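Local coordinates for protein C alpha-dehydrogenase (Sphingobium sp. SYK-6, PDB 4YAG) that acts as a short-chain dehydrogenase, the Calpha-dehydrogenase of the bacterial lignin beta-aryl ether cleavage pathway, and binds NADH in a Rossmann-type fold, at residues Val234-Met237 against Ile238-Ala241; Ala164-Thr167 against Leu168-Ile172; Lys101-Thr104 against Tyr105-Asp109; Glu260-Phe263 against Gln264-Asp268. All blocks are in the same frame, centred on the assembly; numbering follows the deposited sequence.

Contact 1: residues Val234-Met237 against Ile238-Ala241; sequences VGDM and IVDA
Ile238 sets CG1 against Val234 O, and Val239 sets CG2 against Gly235 O, so the two residues lean on carbonyls of the preceding helical turn with different branches. In Ile238, CG1 lies beside the backbone N and anti to the carbonyl carbon (chi1 -68°), which places it 3.5 Å from Val234 O. Val239 does the same with CG2, 3.5 Å from Gly235 O, while its CG1 is turned anti to the backbone N. Ala241 brings only its CB to Met237 O, and the Met237 side chain, extended beyond CG, leads away from the next turn and packs on Val249 and Thr251.

Val234 and Ile238 line the flank that meets strand 181-187 and helix 16-27, Val234 resting on the NADH-binding residues Ile17 and Ile191. Helix 231-244 thereby fills in one layer of the Rossmann-type sandwich behind the cofactor site.

On the polar flank the carboxylates of Asp236 and Asp240 stay apart, OD1 to OD1 6.6 Å. Asp236 turns its OD1 to a salt bridge with Arg24, whereas Asp240 brings its carboxylate back toward Asp236 O. A water donates to Asp236 O at 2.9 Å and to Asp240 OD1 at 2.8 Å. Asp236 O also accepts from Asp240 N at 3.1 Å, so this carbonyl serves two donors. The separation and the salt bridge to Arg24 probably limit repulsion between the two acids, while the water's proton supports Asp240 OD1.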
loop_
_atom_site.group_PDB
_atom_site.type_symbol
_atom_site.label_atom_id
_atom_site.label_comp_id
_atom_site.label_asym_id
_atom_site.label_seq_id
_atom_site.Cartn_x
_atom_site.Cartn_y
_atom_site.Cartn_z
ATOM N N VAL A 234 12.583 -3.310 21.846
ATOM C CA VAL A 234 11.698 -2.578 20.953
ATOM C C VAL A 234 10.607 -1.881 21.783
ATOM O O VAL A 234 10.222 -0.737 21.518
ATOM C CB VAL A 234 11.063 -3.493 19.889
ATOM C CG1 VAL A 234 10.211 -2.689 18.941
ATOM C CG2 VAL A 234 12.143 -4.239 19.106
ATOM N N GLY A 235 10.107 -2.569 22.807
ATOM C CA GLY A 235 9.097 -1.986 23.665
ATOM C C GLY A 235 9.558 -0.673 24.274
ATOM O O GLY A 235 8.783 0.287 24.336
ATOM N N ASP A 236 10.806 -0.618 24.709
ATOM C CA ASP A 236 11.317 0.600 25.330
ATOM C C ASP A 236 11.446 1.718 24.306
ATOM O O ASP A 236 11.216 2.884 24.628
ATOM C CB ASP A 236 12.632 0.336 26.050
ATOM C CG ASP A 236 12.415 -0.291 27.410
ATOM O OD1 ASP A 236 11.320 -0.073 28.000
ATOM O OD2 ASP A 236 13.335 -0.984 27.891
ATOM N N MET A 237 11.803 1.377 23.078
ATOM C CA MET A 237 11.834 2.387 22.013
ATOM C C MET A 237 10.460 2.976 21.794
ATOM O O MET A 237 10.321 4.156 21.453
ATOM C CB MET A 237 12.320 1.792 20.697
ATOM C CG MET A 237 13.729 1.262 20.721
ATOM S SD MET A 237 14.176 0.553 19.137
ATOM C CE MET A 237 15.717 -0.251 19.566
ATOM N N ILE A 238 9.437 2.130 21.870
ATOM C CA ILE A 238 8.070 2.567 21.703
ATOM C C ILE A 238 7.581 3.412 22.891
ATOM O O ILE A 238 6.859 4.395 22.689
ATOM C CB ILE A 238 7.129 1.358 21.383
ATOM C CG1 ILE A 238 7.478 0.806 20.000
ATOM C CG2 ILE A 238 5.666 1.734 21.471
ATOM C CD1 ILE A 238 7.414 1.855 18.901
ATOM N N VAL A 239 7.967 3.072 24.116
ATOM C CA VAL A 239 7.681 3.938 25.262
ATOM C C VAL A 239 8.231 5.335 24.946
ATOM O O VAL A 239 7.501 6.333 25.079
ATOM C CB VAL A 239 8.299 3.383 26.558
ATOM C CG1 VAL A 239 8.315 4.421 27.670
ATOM C CG2 VAL A 239 7.546 2.123 27.000
ATOM N N ASP A 240 9.486 5.406 24.486
ATOM C CA ASP A 240 10.096 6.714 24.216
ATOM C C ASP A 240 9.337 7.445 23.091
ATOM O O ASP A 240 9.145 8.664 23.157
ATOM C CB ASP A 240 11.572 6.578 23.856
ATOM C CG ASP A 240 12.434 6.097 25.029
ATOM O OD1 ASP A 240 12.015 6.206 26.199
ATOM O OD2 ASP A 240 13.553 5.604 24.767
ATOM N N ALA A 241 8.896 6.713 22.079
ATOM C CA ALA A 241 8.202 7.315 20.937
ATOM C C ALA A 241 6.846 7.884 21.352
ATOM O O ALA A 241 6.406 8.920 20.816
ATOM C CB ALA A 241 8.021 6.289 19.807
HETATM O O HOH W 1 12.010 3.612 27.364
#

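Contact 2: residues Ala164-Thr167 against Leu168-Ile172; sequences AVIT and LTETI
Val165 O is gripped twice by Thr169, whose N (3.0 Å) and OG1 (2.8 Å) reach it from opposite faces of the carbonyl plane. The hydroxyl gives its proton to this carbonyl, and Asn141 ND2 is a further hydrogen-bond partner of the same hydroxyl oxygen. One turn on, Leu168 O also serves two donors, but from a single face: Ile172 N and Thr171 OG1, the latter at 3.0 Å and well above the plane. Thr171 can make that bond because OG1 sits between the backbone N and the carbonyl carbon (chi1 67°), a rotation that also lays its CG2 4.0 Å from Thr167 CG2.

These residues belong to helix 156-177, the connection of the beta-alpha-beta crossover from strand 137-142 to strand 181-187. Its preceding turns carry Tyr158 and Lys162, the pair of the family's Tyr-x-x-x-Lys motif, both NADH ligands. A valine in place of Thr171 lacks the hydroxyl, and Leu168 O would probably be left with Ile172 N as its one partner within the helix.

Glu170 runs extended alongside Ile166, OE2 3.9 Å from Ile166 CG2, and its carboxylate is buried yet well supplied. A water donates to OE1 at 2.8 Å and hydrogen-bonds Thr167 OG1 at 2.7 Å, bridging side chains one turn apart. OE2 is taken by Tyr248 OH and by Arg262 of the second subunit, which brings a positive charge to this acid across the dimer interface.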
loop_
_atom_site.group_PDB
_atom_site.type_symbol
_atom_site.label_atom_id
_atom_site.label_comp_id
_atom_site.label_asym_id
_atom_site.label_seq_id
_atom_site.Cartn_x
_atom_site.Cartn_y
_atom_site.Cartn_z
ATOM N N ALA A 164 3.164 0.943 2.418
ATOM C CA ALA A 164 1.899 1.642 2.562
ATOM C C ALA A 164 1.646 2.057 4.014
ATOM O O ALA A 164 1.114 3.126 4.261
ATOM C CB ALA A 164 0.750 0.801 2.054
ATOM N N VAL A 165 1.999 1.199 4.965
ATOM C CA VAL A 165 1.799 1.542 6.366
ATOM C C VAL A 165 2.642 2.741 6.789
ATOM O O VAL A 165 2.213 3.579 7.592
ATOM C CB VAL A 165 2.103 0.315 7.262
ATOM C CG1 VAL A 165 2.079 0.703 8.753
ATOM C CG2 VAL A 165 1.091 -0.769 6.992
ATOM N N ILE A 166 3.856 2.834 6.266
ATOM C CA ILE A 166 4.690 3.972 6.576
ATOM C C ILE A 166 3.999 5.265 6.093
ATOM O O ILE A 166 3.856 6.230 6.833
ATOM C CB ILE A 166 6.088 3.823 5.944
ATOM C CG1 ILE A 166 6.828 2.623 6.559
ATOM C CG2 ILE A 166 6.864 5.115 6.111
ATOM C CD1 ILE A 166 8.103 2.239 5.809
ATOM N N THR A 167 3.567 5.272 4.830
ATOM C CA THR A 167 2.924 6.455 4.253
ATOM C C THR A 167 1.604 6.762 4.962
ATOM O O THR A 167 1.293 7.913 5.228
ATOM C CB THR A 167 2.717 6.245 2.758
ATOM O OG1 THR A 167 4.005 6.066 2.155
ATOM C CG2 THR A 167 2.006 7.435 2.107
ATOM N N LEU A 168 0.823 5.725 5.244
ATOM C CA LEU A 168 -0.422 5.887 5.997
ATOM C C LEU A 168 -0.162 6.675 7.269
ATOM O O LEU A 168 -0.880 7.623 7.606
ATOM C CB LEU A 168 -0.990 4.503 6.314
ATOM C CG LEU A 168 -2.150 4.439 7.315
ATOM C CD1 LEU A 168 -3.384 5.107 6.708
ATOM C CD2 LEU A 168 -2.438 3.020 7.730
ATOM N N THR A 169 0.868 6.269 7.996
ATOM C CA THR A 169 1.146 6.865 9.294
ATOM C C THR A 169 1.546 8.327 9.128
ATOM O O THR A 169 1.098 9.209 9.863
ATOM C CB THR A 169 2.237 6.099 10.043
ATOM O OG1 THR A 169 1.903 4.711 10.101
ATOM C CG2 THR A 169 2.382 6.641 11.450
ATOM N N GLU A 170 2.388 8.613 8.140
ATOM C CA GLU A 170 2.793 9.978 7.879
ATOM C C GLU A 170 1.585 10.867 7.550
ATOM O O GLU A 170 1.449 12.004 8.032
ATOM C CB GLU A 170 3.740 10.013 6.672
ATOM C CG GLU A 170 5.067 9.349 6.887
ATOM C CD GLU A 170 5.873 9.205 5.589
ATOM O OE1 GLU A 170 5.293 9.365 4.490
ATOM O OE2 GLU A 170 7.095 8.938 5.684
ATOM N N THR A 171 0.695 10.351 6.721
ATOM C CA THR A 171 -0.397 11.175 6.238
ATOM C C THR A 171 -1.442 11.452 7.295
ATOM O O THR A 171 -2.035 12.537 7.292
ATOM C CB THR A 171 -1.060 10.559 4.985
ATOM O OG1 THR A 171 -1.732 9.327 5.324
ATOM C CG2 THR A 171 -0.014 10.342 3.911
ATOM N N ILE A 172 -1.687 10.511 8.204
ATOM C CA ILE A 172 -2.718 10.743 9.215
ATOM C C ILE A 172 -2.263 11.692 10.322
ATOM O O ILE A 172 -3.093 12.143 11.105
ATOM C CB ILE A 172 -3.243 9.438 9.873
ATOM C CG1 ILE A 172 -2.153 8.764 10.701
ATOM C CG2 ILE A 172 -3.827 8.496 8.813
ATOM C CD1 ILE A 172 -2.625 7.521 11.438
HETATM O O HOH W 2 5.342 8.413 1.822
#

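Contact 3: residues Lys101-Thr104 against Tyr105-Asp109; sequences KDAT and YQDWD
Thr104 and Asp107 meet because of two first torsions: OG1 of Thr104 stands between its backbone N and carbonyl carbon (chi1 65°), and CG of Asp107 lies beside its own backbone N (chi1 -60°), bending the carboxylate back over the start of the helix. Asp107 OD2 then accepts from Thr104 N at 3.0 Å in a nearly straight bond (168°), the N-H arriving on the anti side and somewhat out of the carboxylate plane. In return Thr104 OG1 accepts a weak bond from Gln106 N at 3.3 Å. Together they make a capping box, with Thr104 as N-cap of helix 105-133, and Trp108 N adds the first helical bond to Thr104 O at 3.1 Å.

The box is itself held by the loop between helices 198-201 and 213-219. Gly209 O pairs with Thr104 OG1, Gly211 N with Asp107 OD2, and Arg202 and Ser210 with Asp107 OD1, so both oxygens of this buried carboxylate are occupied. Around the box, Ala103, Asp107 and Trp108 all rest on Ile157 of helix 156-177, while Trp108 also packs on Leu168 of the second subunit, placing the helix start between its neighbouring helix and the dimer interface.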
loop_
_atom_site.group_PDB
_atom_site.type_symbol
_atom_site.label_atom_id
_atom_site.label_comp_id
_atom_site.label_asym_id
_atom_site.label_seq_id
_atom_site.Cartn_x
_atom_site.Cartn_y
_atom_site.Cartn_z
ATOM N N LYS A 101 6.058 -16.151 -8.599
ATOM C CA LYS A 101 5.205 -16.765 -9.610
ATOM C C LYS A 101 4.216 -17.761 -9.005
ATOM O O LYS A 101 3.278 -18.197 -9.683
ATOM C CB LYS A 101 6.053 -17.426 -10.685
ATOM C CG LYS A 101 6.980 -16.458 -11.408
ATOM C CD LYS A 101 7.689 -17.110 -12.578
ATOM C CE LYS A 101 8.600 -18.242 -12.163
ATOM N NZ LYS A 101 9.755 -17.786 -11.320
ATOM N N ASP A 102 4.422 -18.120 -7.749
ATOM C CA ASP A 102 3.541 -19.073 -7.058
ATOM C C ASP A 102 2.397 -18.323 -6.356
ATOM O O ASP A 102 1.354 -18.902 -6.067
ATOM C CB ASP A 102 4.295 -19.876 -5.997
ATOM C CG ASP A 102 5.211 -20.943 -6.575
ATOM O OD1 ASP A 102 5.123 -21.220 -7.780
ATOM O OD2 ASP A 102 6.009 -21.504 -5.796
ATOM N N ALA A 103 2.595 -17.048 -6.046
ATOM C CA ALA A 103 1.573 -16.303 -5.305
ATOM C C ALA A 103 0.302 -16.148 -6.142
ATOM O O ALA A 103 0.347 -15.878 -7.341
ATOM C CB ALA A 103 2.095 -14.932 -4.882
ATOM N N THR A 104 -0.839 -16.334 -5.488
ATOM C CA THR A 104 -2.138 -16.189 -6.132
ATOM C C THR A 104 -2.867 -14.982 -5.567
ATOM O O THR A 104 -2.388 -14.324 -4.647
ATOM C CB THR A 104 -2.974 -17.401 -5.869
ATOM O OG1 THR A 104 -3.240 -17.460 -4.457
ATOM C CG2 THR A 104 -2.280 -18.644 -6.336
ATOM N N TYR A 105 -4.041 -14.689 -6.118
ATOM C CA TYR A 105 -4.858 -13.609 -5.614
ATOM C C TYR A 105 -5.152 -13.796 -4.121
ATOM O O TYR A 105 -5.194 -12.833 -3.384
ATOM C CB TYR A 105 -6.165 -13.523 -6.397
ATOM C CG TYR A 105 -6.113 -12.740 -7.707
ATOM C CD1 TYR A 105 -5.544 -11.480 -7.774
ATOM C CD2 TYR A 105 -6.677 -13.271 -8.864
ATOM C CE1 TYR A 105 -5.527 -10.747 -8.978
ATOM C CE2 TYR A 105 -6.662 -12.551 -10.060
ATOM C CZ TYR A 105 -6.106 -11.298 -10.099
ATOM O OH TYR A 105 -6.106 -10.571 -11.285
ATOM N N GLN A 106 -5.323 -15.035 -3.679
ATOM C CA GLN A 106 -5.583 -15.273 -2.262
ATOM C C GLN A 106 -4.412 -14.800 -1.414
ATOM O O GLN A 106 -4.617 -14.272 -0.324
ATOM C CB GLN A 106 -5.870 -16.746 -1.970
ATOM C CG GLN A 106 -7.286 -17.200 -2.296
ATOM C CD GLN A 106 -8.258 -16.885 -1.174
ATOM O OE1 GLN A 106 -8.542 -15.719 -0.908
ATOM N NE2 GLN A 106 -8.734 -17.927 -0.474
ATOM N N ASP A 107 -3.194 -15.015 -1.898
ATOM C CA ASP A 107 -2.014 -14.570 -1.183
ATOM C C ASP A 107 -1.905 -13.043 -1.133
ATOM O O ASP A 107 -1.590 -12.458 -0.090
ATOM C CB ASP A 107 -0.775 -15.218 -1.793
ATOM C CG ASP A 107 -0.831 -16.725 -1.710
ATOM O OD1 ASP A 107 -1.167 -17.233 -0.614
ATOM O OD2 ASP A 107 -0.584 -17.427 -2.722
ATOM N N TRP A 108 -2.195 -12.369 -2.242
ATOM C CA TRP A 108 -2.254 -10.904 -2.243
ATOM C C TRP A 108 -3.317 -10.388 -1.283
ATOM O O TRP A 108 -3.064 -9.503 -0.479
ATOM C CB TRP A 108 -2.558 -10.386 -3.649
ATOM C CG TRP A 108 -1.313 -10.188 -4.472
ATOM C CD1 TRP A 108 -0.890 -10.940 -5.520
ATOM C CD2 TRP A 108 -0.334 -9.170 -4.281
ATOM N NE1 TRP A 108 0.301 -10.441 -6.004
ATOM C CE2 TRP A 108 0.658 -9.353 -5.254
ATOM C CE3 TRP A 108 -0.211 -8.107 -3.388
ATOM C CZ2 TRP A 108 1.772 -8.519 -5.338
ATOM C CZ3 TRP A 108 0.884 -7.296 -3.470
ATOM C CH2 TRP A 108 1.858 -7.502 -4.439
ATOM N N ASP A 109 -4.502 -10.969 -1.362
ATOM C CA ASP A 109 -5.597 -10.522 -0.523
ATOM C C ASP A 109 -5.285 -10.730 0.954
ATOM O O ASP A 109 -5.556 -9.865 1.767
ATOM C CB ASP A 109 -6.886 -11.213 -0.931
ATOM C CG ASP A 109 -7.415 -10.722 -2.277
ATOM O OD1 ASP A 109 -6.993 -9.635 -2.731
ATOM O OD2 ASP A 109 -8.272 -11.413 -2.858
#

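Contact 4: residues Glu260-Phe263 against Gln264-Asp268; sequences EARF and QALLD
Leu266 sends CD1 over one face of the Arg262 guanidinium, 3.7 Å above its plane and offset toward the rim, with CD1 3.9 Å from Arg262 NE. The two side chains cross at a slant. Arg262 has CG anti to its own backbone N (chi1 -177°) and stays extended as far as NE, which carries the flat group outward past the leucine. The same Leu266 CD1 also lies near the edge of the Phe263 ring, 4.5 Å from Phe263 CD1, a looser apolar touch.

Aliphatic groups of the second turn also settle on carbonyls of the first: Leu267 CG is 3.2 Å from Phe263 O, and Gln264 CG 3.3 Å from Glu260 O, the glutamine then bending at chi2. Those carbonyls accept the regular helical bonds, Leu267 N to Phe263 O at 2.9 Å and Gln264 N to Glu260 O at 2.8 Å.

The segments form most of helix 256-268, which follows the last strand of the parallel sheet, 248-250, and projects from the Rossmann-type body onto the second subunit. There the Phe263 ring stacks with Phe263 of the second subunit, and Leu266 packs on Tyr248 of that chain.

Among the polar contacts, NH1 of Arg262 bonds to Leu148 O in its own chain, while NE faces Glu170 of the second subunit in a salt bridge. With the side chain cut back to alanine at Arg262, that glutamate would probably lose its cationic mate, Leu148 O this donor, and Leu266 CD1 the flat group it covers.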
loop_
_atom_site.group_PDB
_atom_site.type_symbol
_atom_site.label_atom_id
_atom_site.label_comp_id
_atom_site.label_asym_id
_atom_site.label_seq_id
_atom_site.Cartn_x
_atom_site.Cartn_y
_atom_site.Cartn_z
ATOM N N GLU A 260 19.865 4.623 1.477
ATOM C CA GLU A 260 20.470 5.807 0.846
ATOM C C GLU A 260 20.557 5.634 -0.655
ATOM O O GLU A 260 20.303 6.571 -1.421
ATOM C CB GLU A 260 21.871 6.077 1.403
ATOM C CG GLU A 260 21.829 6.604 2.814
ATOM C CD GLU A 260 23.193 6.913 3.387
ATOM O OE1 GLU A 260 24.129 6.112 3.178
ATOM O OE2 GLU A 260 23.322 7.964 4.054
ATOM N N ALA A 261 20.951 4.441 -1.094
ATOM C CA ALA A 261 21.122 4.194 -2.520
ATOM C C ALA A 261 19.770 4.248 -3.235
ATOM O O ALA A 261 19.674 4.757 -4.342
ATOM C CB ALA A 261 21.820 2.843 -2.772
ATOM N N ARG A 262 18.730 3.704 -2.610
ATOM C CA ARG A 262 17.364 3.805 -3.141
ATOM C C ARG A 262 16.931 5.272 -3.241
ATOM O O ARG A 262 16.427 5.727 -4.276
ATOM C CB ARG A 262 16.380 3.045 -2.244
ATOM C CG ARG A 262 14.960 3.056 -2.763
ATOM C CD ARG A 262 13.937 2.578 -1.761
ATOM N NE ARG A 262 12.625 2.782 -2.342
ATOM C CZ ARG A 262 11.537 3.160 -1.694
ATOM N NH1 ARG A 262 11.537 3.306 -0.377
ATOM N NH2 ARG A 262 10.426 3.367 -2.386
ATOM N N PHE A 263 17.113 5.998 -2.149
ATOM C CA PHE A 263 16.727 7.406 -2.095
ATOM C C PHE A 263 17.467 8.214 -3.166
ATOM O O PHE A 263 16.884 9.049 -3.851
ATOM C CB PHE A 263 17.031 7.980 -0.712
ATOM C CG PHE A 263 16.253 7.342 0.406
ATOM C CD1 PHE A 263 15.063 6.658 0.166
ATOM C CD2 PHE A 263 16.683 7.466 1.720
ATOM C CE1 PHE A 263 14.364 6.075 1.207
ATOM C CE2 PHE A 263 15.978 6.904 2.755
ATOM C CZ PHE A 263 14.827 6.213 2.506
ATOM N N GLN A 264 18.762 7.978 -3.321
ATOM C CA GLN A 264 19.492 8.658 -4.387
ATOM C C GLN A 264 18.971 8.339 -5.773
ATOM O O GLN A 264 18.900 9.222 -6.619
ATOM C CB GLN A 264 20.975 8.343 -4.286
ATOM C CG GLN A 264 21.591 9.054 -3.115
ATOM C CD GLN A 264 21.487 10.567 -3.274
ATOM O OE1 GLN A 264 21.749 11.098 -4.346
ATOM N NE2 GLN A 264 21.058 11.255 -2.214
ATOM N N ALA A 265 18.615 7.084 -6.029
ATOM C CA ALA A 265 18.074 6.713 -7.322
ATOM C C ALA A 265 16.729 7.410 -7.572
ATOM O O ALA A 265 16.463 7.889 -8.679
ATOM C CB ALA A 265 17.951 5.201 -7.463
ATOM N N LEU A 266 15.908 7.509 -6.533
ATOM C CA LEU A 266 14.651 8.247 -6.640
ATOM C C LEU A 266 14.911 9.726 -6.941
ATOM O O LEU A 266 14.311 10.307 -7.838
ATOM C CB LEU A 266 13.823 8.073 -5.356
ATOM C CG LEU A 266 13.244 6.670 -5.125
ATOM C CD1 LEU A 266 12.840 6.467 -3.688
ATOM C CD2 LEU A 266 12.068 6.423 -6.056
ATOM N N LEU A 267 15.808 10.346 -6.189
ATOM C CA LEU A 267 16.122 11.756 -6.441
ATOM C C LEU A 267 16.716 11.948 -7.827
ATOM O O LEU A 267 16.382 12.918 -8.525
ATOM C CB LEU A 267 17.065 12.282 -5.358
ATOM C CG LEU A 267 16.464 12.251 -3.949
ATOM C CD1 LEU A 267 17.526 12.562 -2.912
ATOM C CD2 LEU A 267 15.305 13.232 -3.822
ATOM N N ASP A 268 17.600 11.044 -8.238
ATOM C CA ASP A 268 18.213 11.145 -9.567
ATOM C C ASP A 268 17.206 11.117 -10.716
ATOM O O ASP A 268 17.505 11.620 -11.807
ATOM C CB ASP A 268 19.219 10.023 -9.807
ATOM C CG ASP A 268 20.496 10.198 -9.019
ATOM O OD1 ASP A 268 20.688 11.262 -8.387
ATOM O OD2 ASP A 268 21.310 9.252 -9.038
#

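How the contacts relate
From the N terminus, contact 3 comes first, at the start of helix 105-133, then contact 2 in helix 156-177, contact 1 in helix 231-244 and contact 4 in helix 256-268. Each is local, spanning a turn or two, so none closes a long loop; they follow in series without nesting or crossing. Within one chain they do not touch, the nearest pair being contacts 2 and 4, about 7 Å apart at their nearest atoms. Contacts 2, 3 and 4 all reach the second subunit: contact 2 of one chain meets contacts 3 and 4 of the other. Contact 1 stays within its chain, packed between the sheet and helix 16-27.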